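Local coordinates for protein ABC-type phosphate transport system, periplasmic component (Lactobacillus brevis, PDB 4ECF) that probably binds phosphate and, as the solute-binding protein of a PstSACB-type ABC transporter, delivers it for import across the cytoplasmic membrane, at residues E23-T26 with G31-I34; Q47-A52 with K66-R71; T110-V115 with G168-V173. One frame throughout, in Å; residues are numbered along the deposited sequence.

Interaction 1. Residues E23-T26 with G31-I34; sequences EQYT and GTFI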
# COMPACT_ATOMS: atom_id res chain seq x y z
N GLU A 23 17.65 -5.49 -5.49
CA GLU A 23 19.03 -5.67 -5.04
C GLU A 23 19.41 -7.14 -5.05
O GLU A 23 20.54 -7.52 -5.39
CB GLU A 23 19.24 -5.08 -3.62
CG GLU A 23 20.71 -5.04 -3.19
CD GLU A 23 21.26 -6.38 -2.68
OE1 GLU A 23 20.47 -7.16 -2.10
OE2 GLU A 23 22.49 -6.67 -2.87
N GLN A 24 18.47 -7.99 -4.68
CA GLN A 24 18.74 -9.41 -4.72
C GLN A 24 18.99 -9.87 -6.17
O GLN A 24 19.95 -10.58 -6.42
CB GLN A 24 17.63 -10.18 -4.03
CG GLN A 24 18.00 -11.64 -3.78
CD GLN A 24 17.02 -12.33 -2.89
OE1 GLN A 24 16.23 -13.17 -3.36
NE2 GLN A 24 17.05 -12.00 -1.61
N TYR A 25 18.14 -9.44 -7.09
CA TYR A 25 18.29 -9.79 -8.50
C TYR A 25 19.65 -9.33 -9.03
O TYR A 25 20.39 -10.10 -9.64
CB TYR A 25 17.17 -9.12 -9.32
CG TYR A 25 17.22 -9.60 -10.75
CD1 TYR A 25 18.08 -9.04 -11.69
CD2 TYR A 25 16.48 -10.69 -11.15
CE1 TYR A 25 18.16 -9.52 -12.99
CE2 TYR A 25 16.56 -11.17 -12.45
CZ TYR A 25 17.40 -10.59 -13.36
OH TYR A 25 17.50 -11.09 -14.67
N THR A 26 20.01 -8.08 -8.76
CA THR A 26 21.26 -7.55 -9.34
C THR A 26 22.51 -8.21 -8.76
O THR A 26 23.54 -8.36 -9.46
CB THR A 26 21.38 -6.02 -9.27
OG1 THR A 26 21.36 -5.54 -7.94
CG2 THR A 26 20.28 -5.33 -10.14
N GLY A 31 26.07 -7.49 -14.14
CA GLY A 31 25.94 -6.51 -15.21
C GLY A 31 24.53 -5.94 -15.31
O GLY A 31 24.12 -5.47 -16.37
N THR A 32 23.76 -6.07 -14.24
CA THR A 32 22.40 -5.56 -14.21
C THR A 32 22.22 -4.47 -13.15
O THR A 32 22.82 -4.50 -12.12
CB THR A 32 21.34 -6.67 -14.04
OG1 THR A 32 21.45 -7.28 -12.75
CG2 THR A 32 21.41 -7.68 -15.18
N PHE A 33 21.30 -3.55 -13.43
CA PHE A 33 21.04 -2.40 -12.58
C PHE A 33 19.55 -2.14 -12.56
O PHE A 33 18.92 -2.07 -13.61
CB PHE A 33 21.74 -1.15 -13.13
CG PHE A 33 23.22 -1.30 -13.23
CD1 PHE A 33 23.78 -1.89 -14.36
CD2 PHE A 33 24.05 -0.93 -12.17
CE1 PHE A 33 25.17 -2.08 -14.45
CE2 PHE A 33 25.43 -1.11 -12.27
CZ PHE A 33 25.98 -1.69 -13.40
N ILE A 34 18.97 -2.03 -11.36
CA ILE A 34 17.55 -1.78 -11.22
C ILE A 34 17.39 -0.60 -10.28
O ILE A 34 17.68 -0.70 -9.08
CB ILE A 34 16.79 -3.03 -10.69
CG1 ILE A 34 17.02 -4.22 -11.66
CG2 ILE A 34 15.30 -2.72 -10.47
CD1 ILE A 34 16.46 -5.52 -11.13
O HOH W 1 24.58 -6.47 -11.26
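Thr32 meets Thr26 where the helix of a beta-alpha-beta unit gives way to its second strand: strand 4-10 leads into helix 15-28, and the chain returns as strand 32-39, parallel to the first. Thr32 carries the polar part of this joint. Its OG1 lies at the edge of the Tyr25 ring, near the ring plane, and 3.4 Å from Thr26 CA, while its hydrogen bond goes to His29 O in the connecting turn. A water bridges the backbones, lying 2.8 Å from Thr26 O and accepting from Thr32 N. The CB of Phe33 points away from the helix. Ile34 faces it again, and its CD1 reaches Tyr25 CD1 at 3.9 Å, the two side chains crossing at about a right angle. With CG anti to the backbone N (chi1 -174°), the Tyr25 ring also packs on His29 and Tyr226. A serine in place of Tyr25 would probably leave Ile34 CD1 without its aromatic neighbour and open a gap between helix 15-28 and helix 218-228. The closest touch is made by a methyl group: Thr26 CG2 sits 3.3 Å from Thr32 O and 3.8 Å from Ile34 CG1.

Interaction 2. Residues Q47-A52 with K66-R71; sequences QIQEGA and KGINAR. With EDO (1,2-ethanediol), chain E.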
# COMPACT_ATOMS: atom_id res chain seq x y z
N GLN A 47 3.52 7.68 -15.17
CA GLN A 47 4.84 7.59 -15.81
C GLN A 47 4.93 6.37 -16.74
O GLN A 47 5.49 6.46 -17.82
CB GLN A 47 5.96 7.54 -14.79
CG GLN A 47 6.12 8.88 -14.05
CD GLN A 47 6.57 9.97 -14.98
OE1 GLN A 47 7.69 9.94 -15.47
NE2 GLN A 47 5.69 10.95 -15.23
N ILE A 48 4.30 5.27 -16.35
CA ILE A 48 4.33 4.10 -17.23
C ILE A 48 3.49 4.37 -18.49
O ILE A 48 3.90 4.01 -19.61
CB ILE A 48 4.01 2.78 -16.51
CG1 ILE A 48 4.35 1.56 -17.41
CG2 ILE A 48 2.55 2.68 -16.09
CD1 ILE A 48 5.84 1.47 -17.76
N GLN A 49 2.33 5.02 -18.33
CA GLN A 49 1.53 5.40 -19.50
C GLN A 49 2.31 6.28 -20.46
O GLN A 49 2.20 6.14 -21.68
CB GLN A 49 0.22 6.07 -19.11
CG GLN A 49 -0.47 6.86 -20.20
CD GLN A 49 -1.91 7.13 -19.85
OE1 GLN A 49 -2.72 6.23 -19.95
NE2 GLN A 49 -2.22 8.36 -19.40
N GLU A 50 3.09 7.20 -19.89
CA GLU A 50 3.93 8.09 -20.71
C GLU A 50 5.10 7.38 -21.38
O GLU A 50 5.74 7.94 -22.28
CB GLU A 50 4.43 9.24 -19.81
CG GLU A 50 5.07 10.38 -20.56
CD GLU A 50 5.39 11.60 -19.71
OE1 GLU A 50 4.84 11.75 -18.60
OE2 GLU A 50 6.21 12.43 -20.17
N GLY A 51 5.43 6.18 -20.92
CA GLY A 51 6.57 5.44 -21.39
C GLY A 51 7.87 6.06 -20.89
O GLY A 51 8.91 5.95 -21.52
N ALA A 52 7.79 6.74 -19.73
CA ALA A 52 8.92 7.44 -19.16
C ALA A 52 9.78 6.58 -18.23
O ALA A 52 10.90 6.98 -17.85
CB ALA A 52 8.45 8.70 -18.44
N LYS A 66 -8.32 8.06 -12.99
CA LYS A 66 -8.84 8.86 -14.11
C LYS A 66 -7.70 9.30 -15.03
O LYS A 66 -6.66 9.75 -14.56
CB LYS A 66 -9.59 10.10 -13.61
CG LYS A 66 -10.80 9.81 -12.73
CD LYS A 66 -11.84 10.94 -12.79
CE LYS A 66 -12.34 11.37 -11.41
NZ LYS A 66 -12.64 10.23 -10.50
N GLY A 67 -7.91 9.12 -16.33
CA GLY A 67 -6.96 9.56 -17.36
C GLY A 67 -5.90 8.54 -17.77
O GLY A 67 -5.05 8.82 -18.63
N ILE A 68 -5.93 7.37 -17.14
CA ILE A 68 -5.03 6.27 -17.51
C ILE A 68 -5.76 5.33 -18.48
O ILE A 68 -6.87 4.85 -18.16
CB ILE A 68 -4.54 5.48 -16.26
CG1 ILE A 68 -3.86 6.40 -15.22
CG2 ILE A 68 -3.67 4.27 -16.66
CD1 ILE A 68 -2.50 6.97 -15.65
N ASN A 69 -5.18 5.09 -19.64
CA ASN A 69 -5.69 4.09 -20.59
C ASN A 69 -5.14 2.69 -20.25
O ASN A 69 -4.03 2.32 -20.64
CB ASN A 69 -5.36 4.50 -22.03
CG ASN A 69 -5.95 3.56 -23.07
OD1 ASN A 69 -6.71 2.64 -22.75
ND2 ASN A 69 -5.58 3.78 -24.33
N ALA A 70 -5.93 1.91 -19.51
CA ALA A 70 -5.49 0.59 -19.06
C ALA A 70 -5.15 -0.37 -20.21
O ALA A 70 -4.32 -1.28 -20.05
CB ALA A 70 -6.56 -0.02 -18.15
N ARG A 71 -5.76 -0.16 -21.38
CA ARG A 71 -5.58 -1.10 -22.49
C ARG A 71 -4.20 -1.04 -23.19
O ARG A 71 -3.87 -1.93 -23.96
CB ARG A 71 -6.71 -0.95 -23.52
CG ARG A 71 -8.05 -1.46 -23.01
CD ARG A 71 -8.86 -2.16 -24.10
NE ARG A 71 -9.65 -1.24 -24.91
CZ ARG A 71 -10.08 -1.48 -26.16
NH1 ARG A 71 -9.78 -2.63 -26.77
NH2 ARG A 71 -10.80 -0.57 -26.80
C1 EDO E . 11.57 9.85 -14.02
O1 EDO E . 12.50 10.12 -12.96
C2 EDO E . 10.66 8.70 -13.62
O2 EDO E . 9.27 8.96 -13.88
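Gln49 lays its terminal amide alongside the backbone from Gly67 to Asn69, overlapping Ile68 on the way, and illustrates how one side chain can read both a carbonyl and an N-H of a loop. Its NE2 donates to Gly67 O over 3.0 Å in a nearly straight bond (175°), with that oxygen in the plane of the glutamine amide. Its OE1 accepts from Asn69 N at 2.7 Å, the donor lying in the carbonyl plane of the side chain. The amide gets there on an extended arm: CG is anti to the backbone N (chi1 163°), and the chain stays stretched beyond it. Between the two bonds, Ile68 CA approaches Gln49 OE1 to 3.4 Å, and Ile68 CD1 comes near Gln49 NE2. The same isoleucine packs on Leu45 and Ser46 of helix 41-50 and on Leu73, so apolar packing accompanies the polar grip.

Helix 41-50 ends in a Schellman motif at Gly51, where Ala52 N returns to Gln47 O and Gly51 N to Ile48 O. Within the other segment, Asn69 OD1 is placed for an Asx turn with Arg71 N in one conformer, though a second conformer makes this doubtful. An ethanediol, probably from the crystallisation liquor, lies implausibly close to Gln47 OE1, so its bond is doubtful too.

Because one bond uses the amide's donor and the other its acceptor, the pair settles which end of the Gln49 amide is nitrogen; flipping it would set oxygen against the Gly67 carbonyl and NH2 against the Asn69 N-H.

Interaction 3. Residues T110-V115 with G168-V173; sequences TNWKEV and GAISYV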
# COMPACT_ATOMS: atom_id res chain seq x y z
N THR A 110 -13.54 14.72 17.31
CA THR A 110 -12.32 15.56 17.23
C THR A 110 -11.35 15.40 18.41
O THR A 110 -10.29 15.99 18.41
CB THR A 110 -12.70 17.05 17.13
OG1 THR A 110 -13.45 17.42 18.27
CG2 THR A 110 -13.50 17.33 15.83
N ASN A 111 -11.73 14.63 19.43
CA ASN A 111 -10.90 14.35 20.59
C ASN A 111 -10.91 12.83 20.89
O ASN A 111 -11.95 12.16 20.84
CB ASN A 111 -11.44 15.17 21.76
CG ASN A 111 -10.52 15.15 22.96
OD1 ASN A 111 -10.30 14.09 23.55
ND2 ASN A 111 -10.01 16.34 23.37
N TRP A 112 -9.74 12.27 21.18
CA TRP A 112 -9.64 10.85 21.47
C TRP A 112 -10.46 10.40 22.67
O TRP A 112 -10.86 9.23 22.76
CB TRP A 112 -8.18 10.48 21.68
CG TRP A 112 -7.41 10.49 20.40
CD1 TRP A 112 -6.50 11.44 19.96
CD2 TRP A 112 -7.50 9.51 19.34
NE1 TRP A 112 -6.03 11.13 18.72
CE2 TRP A 112 -6.59 9.97 18.29
CE3 TRP A 112 -8.21 8.35 19.16
CZ2 TRP A 112 -6.44 9.28 17.11
CZ3 TRP A 112 -8.03 7.64 17.96
CH2 TRP A 112 -7.17 8.10 16.97
N LYS A 113 -10.79 11.30 23.58
CA LYS A 113 -11.59 10.89 24.72
C LYS A 113 -12.98 10.38 24.30
O LYS A 113 -13.60 9.62 25.02
CB LYS A 113 -11.76 12.07 25.70
CG LYS A 113 -12.49 11.67 26.99
CD LYS A 113 -12.58 12.83 27.97
CE LYS A 113 -13.33 12.45 29.24
NZ LYS A 113 -13.48 13.61 30.17
N GLU A 114 -13.45 10.82 23.14
CA GLU A 114 -14.74 10.44 22.61
C GLU A 114 -14.79 8.96 22.24
O GLU A 114 -15.88 8.40 22.09
CB GLU A 114 -15.09 11.28 21.38
CG GLU A 114 -15.22 12.77 21.68
CD GLU A 114 -15.55 13.58 20.44
OE1 GLU A 114 -16.69 13.42 19.95
OE2 GLU A 114 -14.70 14.38 19.95
N VAL A 115 -13.63 8.34 22.11
CA VAL A 115 -13.57 6.94 21.75
C VAL A 115 -12.80 6.15 22.82
O VAL A 115 -12.31 5.07 22.57
CB VAL A 115 -12.97 6.71 20.34
CG1 VAL A 115 -13.85 7.28 19.26
CG2 VAL A 115 -11.55 7.28 20.21
N GLY A 168 -1.56 13.04 19.23
CA GLY A 168 -2.93 13.01 18.73
C GLY A 168 -3.09 12.44 17.32
O GLY A 168 -4.21 12.32 16.86
N ALA A 169 -1.99 12.12 16.64
CA ALA A 169 -2.03 11.80 15.18
C ALA A 169 -2.62 10.42 14.87
O ALA A 169 -2.36 9.45 15.56
CB ALA A 169 -0.62 11.89 14.58
N ILE A 170 -3.38 10.39 13.78
CA ILE A 170 -3.77 9.17 13.12
C ILE A 170 -3.55 9.27 11.60
O ILE A 170 -3.81 10.27 11.00
CB ILE A 170 -5.23 8.81 13.47
CG1 ILE A 170 -5.64 7.50 12.81
CG2 ILE A 170 -6.20 9.96 13.11
CD1 ILE A 170 -6.98 6.93 13.28
N SER A 171 -3.12 8.16 11.01
CA SER A 171 -2.99 8.02 9.56
C SER A 171 -3.17 6.56 9.19
O SER A 171 -3.76 5.77 9.94
CB SER A 171 -1.66 8.56 9.04
OG SER A 171 -1.71 8.77 7.64
N TYR A 172 -2.72 6.24 8.00
CA TYR A 172 -2.83 4.87 7.47
C TYR A 172 -1.56 4.55 6.71
O TYR A 172 -1.02 5.41 6.02
CB TYR A 172 -4.09 4.77 6.60
CG TYR A 172 -4.32 5.96 5.74
CD1 TYR A 172 -3.69 6.10 4.53
CD2 TYR A 172 -5.11 7.04 6.20
CE1 TYR A 172 -3.88 7.22 3.74
CE2 TYR A 172 -5.31 8.16 5.42
CZ TYR A 172 -4.69 8.26 4.17
OH TYR A 172 -4.89 9.38 3.39
N VAL A 173 -1.14 3.27 6.75
CA VAL A 173 0.07 2.85 6.12
C VAL A 173 0.04 1.36 5.85
O VAL A 173 -0.65 0.59 6.53
CB VAL A 173 1.33 3.21 6.96
CG1 VAL A 173 1.54 2.25 8.14
CG2 VAL A 173 2.53 3.43 6.06
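With CG anti to its carbonyl carbon (chi1 -72°), Trp112 sends the pyrrole and benzene edges of its indole toward residues 168-170. There, Ile170 has CG1 anti to the backbone N (chi1 -178°), which carries CD1 to the indole's outer rim. Ile170 comes in at the edge of the indole. Trp112 CZ2 lies 3.9 Å from Ile170 CB, an atom near the ring plane, and Trp112 CH2 is at a similar distance from Ile170 CD1.

The polar half of the contact is a single bond. Trp112 NE1 donates to Gly168 O over 2.9 Å, at an angle of 163°, and the oxygen lies almost exactly in the indole plane. Seen from the acceptor the approach is less regular, since the nitrogen stands well above the carbonyl plane. The bond gives this buried indole N-H a partner and limits the ring's rotation. Gly168, at positive phi, lies beside the NE1 edge; a CB there would come about 4.2 Å from Trp112 NE1 and jam against the preceding carbonyl O.

The loop that carries Trp112 is itself tied by side-chain bonds. Asn111 OD1 accepts from Lys113 N at 2.8 Å, an Asx turn at the start of the 3-10 segment 112-114, and takes a second bond from Gln120 N. Glu114 reaches back so that OE2 receives both Thr110 N and Asn111 N from the same face of its carboxylate.

Around the pair, Val87 and Ile104 touch both Trp112 and Ile170. The arrangement is that of a loop tryptophan plugged into the hydrophobic core at the start of a sheet strand: strand 169-174 runs parallel to 123-127 and antiparallel to 73-87, within the mixed sheet of this periplasmic-binding-protein fold.

The three contacts follow one another along the chain, and none touches another. Interactions 1 and 2 are neighbours in sequence, since strand 32-39 leads into helix 41-50; their centres are 26 Å apart and their nearest atoms about 13 Å. Interaction 3 lies on the opposite side of the chain's centre from both, its centre 42 Å from that of interaction 1 and 36 Å from that of interaction 2. Even so, interactions 1 and 3 reach the same mixed sheet, through strands 32-39 and 169-174. Interactions 1 and 2 are surface contacts; interaction 3 is buried. Strand 169-174 runs beside 123-127, whose end leads through a turn into helix 132-140, where backbone amides probably bind phosphate.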